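Local coordinates for ThiJ/PfpI family protein (Pseudomonas syringae pv. tomato, PDB 3EWN), which is of unknown function but belongs to the DJ-1/PfpI family, whose members include proteases, chaperones and other proteins of varied function, at residues 24-30 with 52-58; 118-122 with 185-189; 124-128 with 142-147. All coordinates share one frame; numbering follows the deposited sequence.

Contact 1 of 3, residues 24-30 with 52-58; sequences EQIAMLV and AKIYIVA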
loop_
_atom_site.group_PDB
_atom_site.type_symbol
_atom_site.label_atom_id
_atom_site.label_comp_id
_atom_site.label_asym_id
_atom_site.label_seq_id
_atom_site.Cartn_x
_atom_site.Cartn_y
_atom_site.Cartn_z
ATOM N N GLU A 24 -19.446 -10.199 -0.970
ATOM C CA GLU A 24 -19.438 -8.745 -0.881
ATOM C C GLU A 24 -19.194 -8.050 -2.218
ATOM O O GLU A 24 -18.439 -8.534 -3.062
ATOM C CB GLU A 24 -18.375 -8.271 0.120
ATOM C CG GLU A 24 -18.587 -8.759 1.548
ATOM C CD GLU A 24 -17.866 -10.063 1.848
ATOM O OE1 GLU A 24 -17.390 -10.734 0.906
ATOM O OE2 GLU A 24 -17.779 -10.421 3.041
ATOM N N GLN A 25 -19.847 -6.907 -2.392
ATOM C CA GLN A 25 -19.702 -6.082 -3.587
ATOM C C GLN A 25 -19.019 -4.833 -3.054
ATOM O O GLN A 25 -19.624 -4.067 -2.310
ATOM C CB GLN A 25 -21.071 -5.719 -4.162
ATOM C CG GLN A 25 -21.902 -6.919 -4.583
ATOM C CD GLN A 25 -21.229 -7.736 -5.662
ATOM O OE1 GLN A 25 -20.781 -7.197 -6.674
ATOM N NE2 GLN A 25 -21.159 -9.050 -5.457
ATOM N N ILE A 26 -17.767 -4.629 -3.445
ATOM C CA ILE A 26 -16.981 -3.509 -2.948
ATOM C C ILE A 26 -16.545 -2.555 -4.050
ATOM O O ILE A 26 -15.820 -2.947 -4.966
ATOM C CB ILE A 26 -15.728 -4.049 -2.210
ATOM C CG1 ILE A 26 -16.171 -4.947 -1.050
ATOM C CG2 ILE A 26 -14.862 -2.906 -1.713
ATOM C CD1 ILE A 26 -15.064 -5.800 -0.452
ATOM N N ALA A 27 -16.984 -1.302 -3.958
ATOM C CA ALA A 27 -16.615 -0.302 -4.954
ATOM C C ALA A 27 -15.596 0.673 -4.373
ATOM O O ALA A 27 -15.847 1.311 -3.350
ATOM C CB ALA A 27 -17.855 0.459 -5.427
HETATM N N MSE A 28 -14.450 0.787 -5.039
HETATM C CA MSE A 28 -13.387 1.680 -4.597
HETATM C C MSE A 28 -13.145 2.754 -5.651
HETATM O O MSE A 28 -12.716 2.464 -6.764
HETATM C CB MSE A 28 -12.111 0.872 -4.347
HETATM C CG MSE A 28 -12.327 -0.309 -3.388
HETATM SE SE MSE A 28 -10.752 -1.343 -2.985
HETATM C CE MSE A 28 -10.039 -0.282 -1.568
ATOM N N LEU A 29 -13.437 3.997 -5.290
ATOM C CA LEU A 29 -13.260 5.120 -6.194
ATOM C C LEU A 29 -11.786 5.438 -6.412
ATOM O O LEU A 29 -10.990 5.378 -5.479
ATOM C CB LEU A 29 -13.955 6.362 -5.625
ATOM C CG LEU A 29 -13.785 7.674 -6.394
ATOM C CD1 LEU A 29 -14.622 7.643 -7.664
ATOM C CD2 LEU A 29 -14.217 8.841 -5.506
ATOM N N VAL A 30 -11.426 5.751 -7.653
ATOM C CA VAL A 30 -10.058 6.150 -7.974
ATOM C C VAL A 30 -10.188 7.385 -8.851
ATOM O O VAL A 30 -11.184 7.548 -9.548
ATOM C CB VAL A 30 -9.246 5.054 -8.730
ATOM C CG1 VAL A 30 -9.061 3.844 -7.834
ATOM C CG2 VAL A 30 -9.925 4.681 -10.044
ATOM N N ALA A 52 -15.501 -12.203 -2.711
ATOM C CA ALA A 52 -15.871 -10.807 -2.857
ATOM C C ALA A 52 -15.474 -10.284 -4.224
ATOM O O ALA A 52 -14.496 -10.745 -4.821
ATOM C CB ALA A 52 -15.208 -9.971 -1.768
ATOM N N LYS A 53 -16.251 -9.327 -4.716
ATOM C CA LYS A 53 -15.982 -8.703 -6.002
ATOM C C LYS A 53 -15.621 -7.248 -5.749
ATOM O O LYS A 53 -16.399 -6.501 -5.161
ATOM C CB LYS A 53 -17.213 -8.789 -6.905
ATOM C CG LYS A 53 -17.595 -10.218 -7.261
ATOM C CD LYS A 53 -18.793 -10.257 -8.184
ATOM C CE LYS A 53 -19.148 -11.692 -8.551
ATOM N NZ LYS A 53 -20.251 -11.741 -9.549
ATOM N N ILE A 54 -14.428 -6.854 -6.179
ATOM C CA ILE A 54 -13.971 -5.480 -5.995
ATOM C C ILE A 54 -14.027 -4.717 -7.314
ATOM O O ILE A 54 -13.552 -5.203 -8.343
ATOM C CB ILE A 54 -12.517 -5.438 -5.475
ATOM C CG1 ILE A 54 -12.429 -6.130 -4.115
ATOM C CG2 ILE A 54 -12.048 -3.989 -5.355
ATOM C CD1 ILE A 54 -11.009 -6.291 -3.602
ATOM N N TYR A 55 -14.613 -3.527 -7.281
ATOM C CA TYR A 55 -14.716 -2.692 -8.470
ATOM C C TYR A 55 -13.870 -1.434 -8.284
ATOM O O TYR A 55 -14.024 -0.725 -7.291
ATOM C CB TYR A 55 -16.174 -2.291 -8.701
ATOM C CG TYR A 55 -17.122 -3.465 -8.788
ATOM C CD1 TYR A 55 -17.315 -4.142 -9.989
ATOM C CD2 TYR A 55 -17.799 -3.920 -7.658
ATOM C CE1 TYR A 55 -18.163 -5.250 -10.066
ATOM C CE2 TYR A 55 -18.649 -5.029 -7.723
ATOM C CZ TYR A 55 -18.824 -5.687 -8.930
ATOM O OH TYR A 55 -19.655 -6.783 -9.002
ATOM N N ILE A 56 -12.965 -1.179 -9.226
ATOM C CA ILE A 56 -12.120 0.013 -9.183
ATOM C C ILE A 56 -12.872 0.996 -10.076
ATOM O O ILE A 56 -12.781 0.936 -11.299
ATOM C CB ILE A 56 -10.718 -0.290 -9.747
ATOM C CG1 ILE A 56 -10.118 -1.490 -9.007
ATOM C CG2 ILE A 56 -9.809 0.922 -9.589
ATOM C CD1 ILE A 56 -10.022 -1.310 -7.485
ATOM N N VAL A 57 -13.627 1.892 -9.442
ATOM C CA VAL A 57 -14.483 2.841 -10.146
ATOM C C VAL A 57 -13.926 4.232 -10.397
ATOM O O VAL A 57 -13.372 4.862 -9.499
ATOM C CB VAL A 57 -15.813 3.005 -9.388
ATOM C CG1 VAL A 57 -16.808 3.776 -10.235
ATOM C CG2 VAL A 57 -16.362 1.645 -9.009
ATOM N N ALA A 58 -14.116 4.715 -11.621
ATOM C CA ALA A 58 -13.659 6.046 -12.006
ATOM C C ALA A 58 -14.638 6.671 -12.992
ATOM O O ALA A 58 -15.547 6.002 -13.485
ATOM C CB ALA A 58 -12.274 5.963 -12.631
#
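With chi1 and chi2 both at -61°, the Gln25 side chain folds back over the sheet toward Tyr55, whose ring leans along the same face. The phenol OH of Tyr55 donates to Gln25 OE1 at 2.6 Å, approaching almost in line with the amide carbonyl and meeting it at the ring's edge. Amide and ring planes stand 45° apart. The other end of the amide lies beside the Lys53 chain, Gln25 NE2 3.8 Å from Lys53 CD, and is also held by a weak bond to Asp23 O. Beneath this polar pair, the two strands run parallel, Ile26 N reaching Lys53 O at 2.9 Å and Ile26 O accepting Tyr55 N at 2.7 Å. On the opposite face the chemistry is apolar: the selenium of selenomethionine Met28 crosses Ile54, SE to CG2 3.8 Å. At the end of the strand pair, Val30 CG1 presses tightly on Ile56 CG2 at 3.5 Å. Together the strands form the ends of a beta-alpha-beta unit. Its connecting helix 36-46 packs on Met28 and Val30, helix 104-114 packs on Leu29 and Val57 on the face that carries Gln25 and Tyr55, and strand 87-90 continues the sheet beyond strand 25-29.

Contact 2 of 3, residues 118-122 with 185-189; sequences KYITS and MVAEL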
loop_
_atom_site.group_PDB
_atom_site.type_symbol
_atom_site.label_atom_id
_atom_site.label_comp_id
_atom_site.label_asym_id
_atom_site.label_seq_id
_atom_site.Cartn_x
_atom_site.Cartn_y
_atom_site.Cartn_z
ATOM N N LYS A 118 -24.143 -0.683 2.222
ATOM C CA LYS A 118 -24.213 -1.192 3.590
ATOM C C LYS A 118 -23.201 -0.441 4.454
ATOM O O LYS A 118 -23.470 -0.111 5.613
ATOM C CB LYS A 118 -23.919 -2.695 3.610
ATOM C CG LYS A 118 -24.204 -3.360 4.948
ATOM C CD LYS A 118 -23.986 -4.869 4.891
ATOM C CE LYS A 118 -24.274 -5.515 6.243
ATOM N NZ LYS A 118 -24.052 -6.990 6.241
ATOM N N TYR A 119 -22.035 -0.170 3.877
ATOM C CA TYR A 119 -20.981 0.558 4.572
ATOM C C TYR A 119 -20.472 1.681 3.682
ATOM O O TYR A 119 -20.262 1.484 2.487
ATOM C CB TYR A 119 -19.814 -0.368 4.908
ATOM C CG TYR A 119 -20.153 -1.489 5.863
ATOM C CD1 TYR A 119 -20.214 -1.269 7.241
ATOM C CD2 TYR A 119 -20.410 -2.774 5.389
ATOM C CE1 TYR A 119 -20.520 -2.305 8.121
ATOM C CE2 TYR A 119 -20.716 -3.816 6.259
ATOM C CZ TYR A 119 -20.768 -3.574 7.620
ATOM O OH TYR A 119 -21.068 -4.604 8.480
ATOM N N ILE A 120 -20.289 2.857 4.278
ATOM C CA ILE A 120 -19.778 4.033 3.582
ATOM C C ILE A 120 -18.429 4.278 4.244
ATOM O O ILE A 120 -18.353 4.548 5.444
ATOM C CB ILE A 120 -20.719 5.234 3.783
ATOM C CG1 ILE A 120 -22.051 4.945 3.080
ATOM C CG2 ILE A 120 -20.075 6.510 3.254
ATOM C CD1 ILE A 120 -23.105 6.016 3.276
ATOM N N THR A 121 -17.363 4.183 3.462
ATOM C CA THR A 121 -16.027 4.309 4.023
ATOM C C THR A 121 -15.068 5.171 3.222
ATOM O O THR A 121 -15.316 5.500 2.065
ATOM C CB THR A 121 -15.391 2.918 4.156
ATOM O OG1 THR A 121 -15.148 2.390 2.844
ATOM C CG2 THR A 121 -16.328 1.965 4.898
ATOM N N SER A 122 -13.954 5.516 3.855
ATOM C CA SER A 122 -12.921 6.314 3.214
ATOM C C SER A 122 -11.676 6.270 4.075
ATOM O O SER A 122 -11.717 5.857 5.236
ATOM C CB SER A 122 -13.370 7.773 3.053
ATOM O OG SER A 122 -13.442 8.443 4.306
HETATM N N MSE A 185 -12.170 -3.876 8.854
HETATM C CA MSE A 185 -13.279 -4.154 7.943
HETATM C C MSE A 185 -13.372 -5.652 7.650
HETATM O O MSE A 185 -14.468 -6.211 7.560
HETATM C CB MSE A 185 -13.118 -3.377 6.629
HETATM C CG MSE A 185 -13.433 -1.871 6.723
HETATM SE SE MSE A 185 -15.239 -1.467 7.294
HETATM C CE MSE A 185 -16.215 -2.279 5.861
ATOM N N VAL A 186 -12.225 -6.305 7.496
ATOM C CA VAL A 186 -12.223 -7.742 7.229
ATOM C C VAL A 186 -12.920 -8.501 8.362
ATOM O O VAL A 186 -13.684 -9.434 8.119
ATOM C CB VAL A 186 -10.781 -8.283 7.066
ATOM C CG1 VAL A 186 -10.792 -9.809 7.030
ATOM C CG2 VAL A 186 -10.156 -7.727 5.784
ATOM N N ALA A 187 -12.659 -8.104 9.605
ATOM C CA ALA A 187 -13.284 -8.772 10.744
ATOM C C ALA A 187 -14.781 -8.461 10.784
ATOM O O ALA A 187 -15.598 -9.322 11.117
ATOM C CB ALA A 187 -12.621 -8.325 12.044
ATOM N N GLU A 188 -15.131 -7.222 10.450
ATOM C CA GLU A 188 -16.530 -6.787 10.432
ATOM C C GLU A 188 -17.325 -7.599 9.414
ATOM O O GLU A 188 -18.422 -8.079 9.703
ATOM C CB GLU A 188 -16.609 -5.299 10.074
ATOM C CG GLU A 188 -18.016 -4.740 9.830
ATOM C CD GLU A 188 -18.901 -4.786 11.065
ATOM O OE1 GLU A 188 -18.358 -4.813 12.187
ATOM O OE2 GLU A 188 -20.141 -4.773 10.918
ATOM N N LEU A 189 -16.754 -7.757 8.225
ATOM C CA LEU A 189 -17.400 -8.493 7.141
ATOM C C LEU A 189 -17.437 -10.012 7.336
ATOM O O LEU A 189 -18.413 -10.671 6.967
ATOM C CB LEU A 189 -16.718 -8.144 5.815
ATOM C CG LEU A 189 -16.863 -6.666 5.432
ATOM C CD1 LEU A 189 -15.966 -6.338 4.240
ATOM C CD2 LEU A 189 -18.321 -6.366 5.115
#
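Tyr119 projects from its strand to helix 177-189, where three side chains of the helix receive its ring. Glu188 leaves the helix with CG anti to the backbone N, then turns at chi2 (64°) to bring its carboxylate to the phenol. Tyr119 OH donates to Glu188 OE2 at 2.6 Å, meeting the lone pair that faces away from the other oxygen, and the carboxylate is steeply inclined to the ring, 77° between the planes. Glu188 CG also packs against the phenol oxygen, 3.3 Å from Tyr119 OH. A salt bridge from OE1 to Arg165 gives the carboxylate a second anchor, which probably steadies its orientation. The selenomethionine Met185 is bent twice, at chi2 and at chi3 (-62°), which places its methyl over one face of the ring, CE 4.0 Å from Tyr119 CG and displaced toward the rim. Met185 SE stands farther above that face, 5.4 Å from the centroid of the Tyr119 ring, a Met-aromatic contact. Leu189 adds CD2 at 3.7 Å from Tyr119 CE2. Strand 119-123 and the helix run nearly antiparallel, a layered helix-on-sheet packing typical of the alpha/beta sandwich of the DJ-1/PfpI family.

Contact 3 of 3, residues 124-128 with 142-147; sequences CSGSL and TSHWSC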
loop_
_atom_site.group_PDB
_atom_site.type_symbol
_atom_site.label_atom_id
_atom_site.label_comp_id
_atom_site.label_asym_id
_atom_site.label_seq_id
_atom_site.Cartn_x
_atom_site.Cartn_y
_atom_site.Cartn_z
ATOM N N CYS A 124 -7.968 8.679 4.811
ATOM C CA CYS A 124 -7.278 9.937 4.560
ATOM C C CYS A 124 -8.242 11.042 4.115
ATOM O O CYS A 124 -9.375 11.107 4.588
ATOM C CB CYS A 124 -6.201 9.695 3.496
ATOM S SG CYS A 124 -4.879 10.916 3.429
ATOM N N SER A 125 -7.810 11.901 3.192
ATOM C CA SER A 125 -8.671 12.994 2.741
ATOM C C SER A 125 -9.884 12.512 1.952
ATOM O O SER A 125 -10.685 13.316 1.480
ATOM C CB SER A 125 -7.875 14.002 1.905
ATOM O OG SER A 125 -7.289 13.385 0.776
ATOM N N GLY A 126 -10.016 11.199 1.802
ATOM C CA GLY A 126 -11.161 10.667 1.090
ATOM C C GLY A 126 -12.453 11.057 1.792
ATOM O O GLY A 126 -13.516 11.089 1.179
ATOM N N SER A 127 -12.372 11.357 3.085
ATOM C CA SER A 127 -13.575 11.741 3.811
ATOM C C SER A 127 -14.103 13.110 3.365
ATOM O O SER A 127 -15.227 13.474 3.694
ATOM C CB SER A 127 -13.330 11.709 5.327
ATOM O OG SER A 127 -12.066 12.243 5.676
ATOM N N LEU A 128 -13.299 13.866 2.622
ATOM C CA LEU A 128 -13.762 15.162 2.121
ATOM C C LEU A 128 -14.750 14.862 0.995
ATOM O O LEU A 128 -15.715 15.593 0.787
ATOM C CB LEU A 128 -12.603 15.999 1.563
ATOM C CG LEU A 128 -11.494 16.492 2.498
ATOM C CD1 LEU A 128 -10.491 17.303 1.678
ATOM C CD2 LEU A 128 -12.062 17.340 3.631
ATOM N N THR A 142 -13.061 10.786 10.645
ATOM C CA THR A 142 -11.696 11.279 10.730
ATOM C C THR A 142 -11.184 11.545 9.319
ATOM O O THR A 142 -11.927 11.415 8.349
ATOM C CB THR A 142 -10.778 10.266 11.461
ATOM O OG1 THR A 142 -9.470 10.835 11.614
ATOM C CG2 THR A 142 -10.670 8.971 10.680
ATOM N N SER A 143 -9.922 11.932 9.205
ATOM C CA SER A 143 -9.335 12.224 7.902
ATOM C C SER A 143 -7.846 12.433 8.134
ATOM O O SER A 143 -7.348 12.161 9.224
ATOM C CB SER A 143 -9.956 13.505 7.339
ATOM O OG SER A 143 -9.641 13.685 5.969
ATOM N N HIS A 144 -7.129 12.899 7.117
ATOM C CA HIS A 144 -5.707 13.177 7.298
ATOM C C HIS A 144 -5.685 14.337 8.291
ATOM O O HIS A 144 -6.623 15.143 8.336
ATOM C CB HIS A 144 -5.067 13.590 5.970
ATOM C CG HIS A 144 -3.576 13.739 6.036
ATOM N ND1 HIS A 144 -2.958 14.904 6.440
ATOM C CD2 HIS A 144 -2.580 12.858 5.773
ATOM C CE1 HIS A 144 -1.646 14.734 6.422
ATOM N NE2 HIS A 144 -1.391 13.503 6.020
ATOM N N TRP A 145 -4.634 14.437 9.094
ATOM C CA TRP A 145 -4.587 15.511 10.073
ATOM C C TRP A 145 -4.609 16.912 9.473
ATOM O O TRP A 145 -5.004 17.865 10.142
ATOM C CB TRP A 145 -3.373 15.360 10.997
ATOM C CG TRP A 145 -2.046 15.274 10.306
ATOM C CD1 TRP A 145 -1.326 14.141 10.053
ATOM C CD2 TRP A 145 -1.252 16.369 9.826
ATOM N NE1 TRP A 145 -0.129 14.462 9.451
ATOM C CE2 TRP A 145 -0.061 15.822 9.298
ATOM C CE3 TRP A 145 -1.433 17.758 9.790
ATOM C CZ2 TRP A 145 0.947 16.619 8.743
ATOM C CZ3 TRP A 145 -0.428 18.551 9.238
ATOM C CH2 TRP A 145 0.745 17.977 8.722
ATOM N N SER A 146 -4.209 17.040 8.212
ATOM C CA SER A 146 -4.172 18.351 7.567
ATOM C C SER A 146 -5.527 18.925 7.165
ATOM O O SER A 146 -5.625 20.120 6.878
ATOM C CB SER A 146 -3.278 18.302 6.327
ATOM O OG SER A 146 -3.843 17.461 5.331
ATOM N N CYS A 147 -6.569 18.096 7.154
ATOM C CA CYS A 147 -7.889 18.573 6.742
ATOM C C CYS A 147 -9.047 17.998 7.548
ATOM O O CYS A 147 -10.205 18.152 7.167
ATOM C CB CYS A 147 -8.111 18.242 5.263
ATOM S SG CYS A 147 -8.067 16.465 4.885
#
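This buried, mainly polar contact joins the sharp turn at Cys124, between strand 119-123 and helix 126-132, to the irregular loop after strand 140-141. The strand-turn-helix passage and the positive phi of Cys124 (60°) fit the nucleophile elbow of the DJ-1/PfpI family, in which a cysteine occupies this position. Cys124 SG lies beside His144, 3.7 Å from its CB, and approaches the imidazole obliquely, 4.8 Å from the ring centroid. The ring is tethered from within its own loop: Ser146 N donates to His144 ND1 at 3.0 Å, from a little outside the ring plane, while Ser146 OG is also hydrogen-bonded to His144 ND1. At the far side of the ring, NE2 is bonded to Met201 O of the second subunit. Behind the sulfur, two serines, Ser143 and Ser127, tie the segments. Ser143 carries OG anti to its backbone N (chi1 -168°), pointing it at Cys124 O, to which it donates at 2.9 Å from well above the carbonyl plane. Ser127 OG lies 2.8 Å from Thr142 O. Apolar closure comes from Cys147, whose SG packs 3.9 Å from Ser125 CB and 4.1 Å from Leu128 CD1. The backbone N of His144, buried here, has no polar partner in the model. Cys124 O is gripped by Ser143 and the imidazole is bonded on both nitrogens, which probably helps to hold the Cys124 sulfur beside the His144 ring. A glycerol, probably from the crystallisation liquor, is bonded to Ser146 OG and may mark a pocket, and the pairing is consistent with a family-type cysteine-histidine site, although its activity here is unknown.

All three contacts are largely buried, but they serve different layers. Contact 1 lies within the central sheet and is dominated by backbone hydrogen bonds; contact 2 ties another strand of that sheet to an overlying helix through side chains alone; contact 3 lies at the end of the same strand and rests on serine hydroxyls bound to backbone carbonyls, and on sulfur. Contacts 1 and 2 meet where Glu24 OE2 packs on Leu189 CB, while Ser122 and Ser127 bring contacts 2 and 3 together. Contacts 1 and 3, about 20 Å apart between centres, lie on opposite sides of the chain's centre. Loop geometry and an intersubunit bond distinguish contact 3, where a family-type cysteine-histidine pair may form a site.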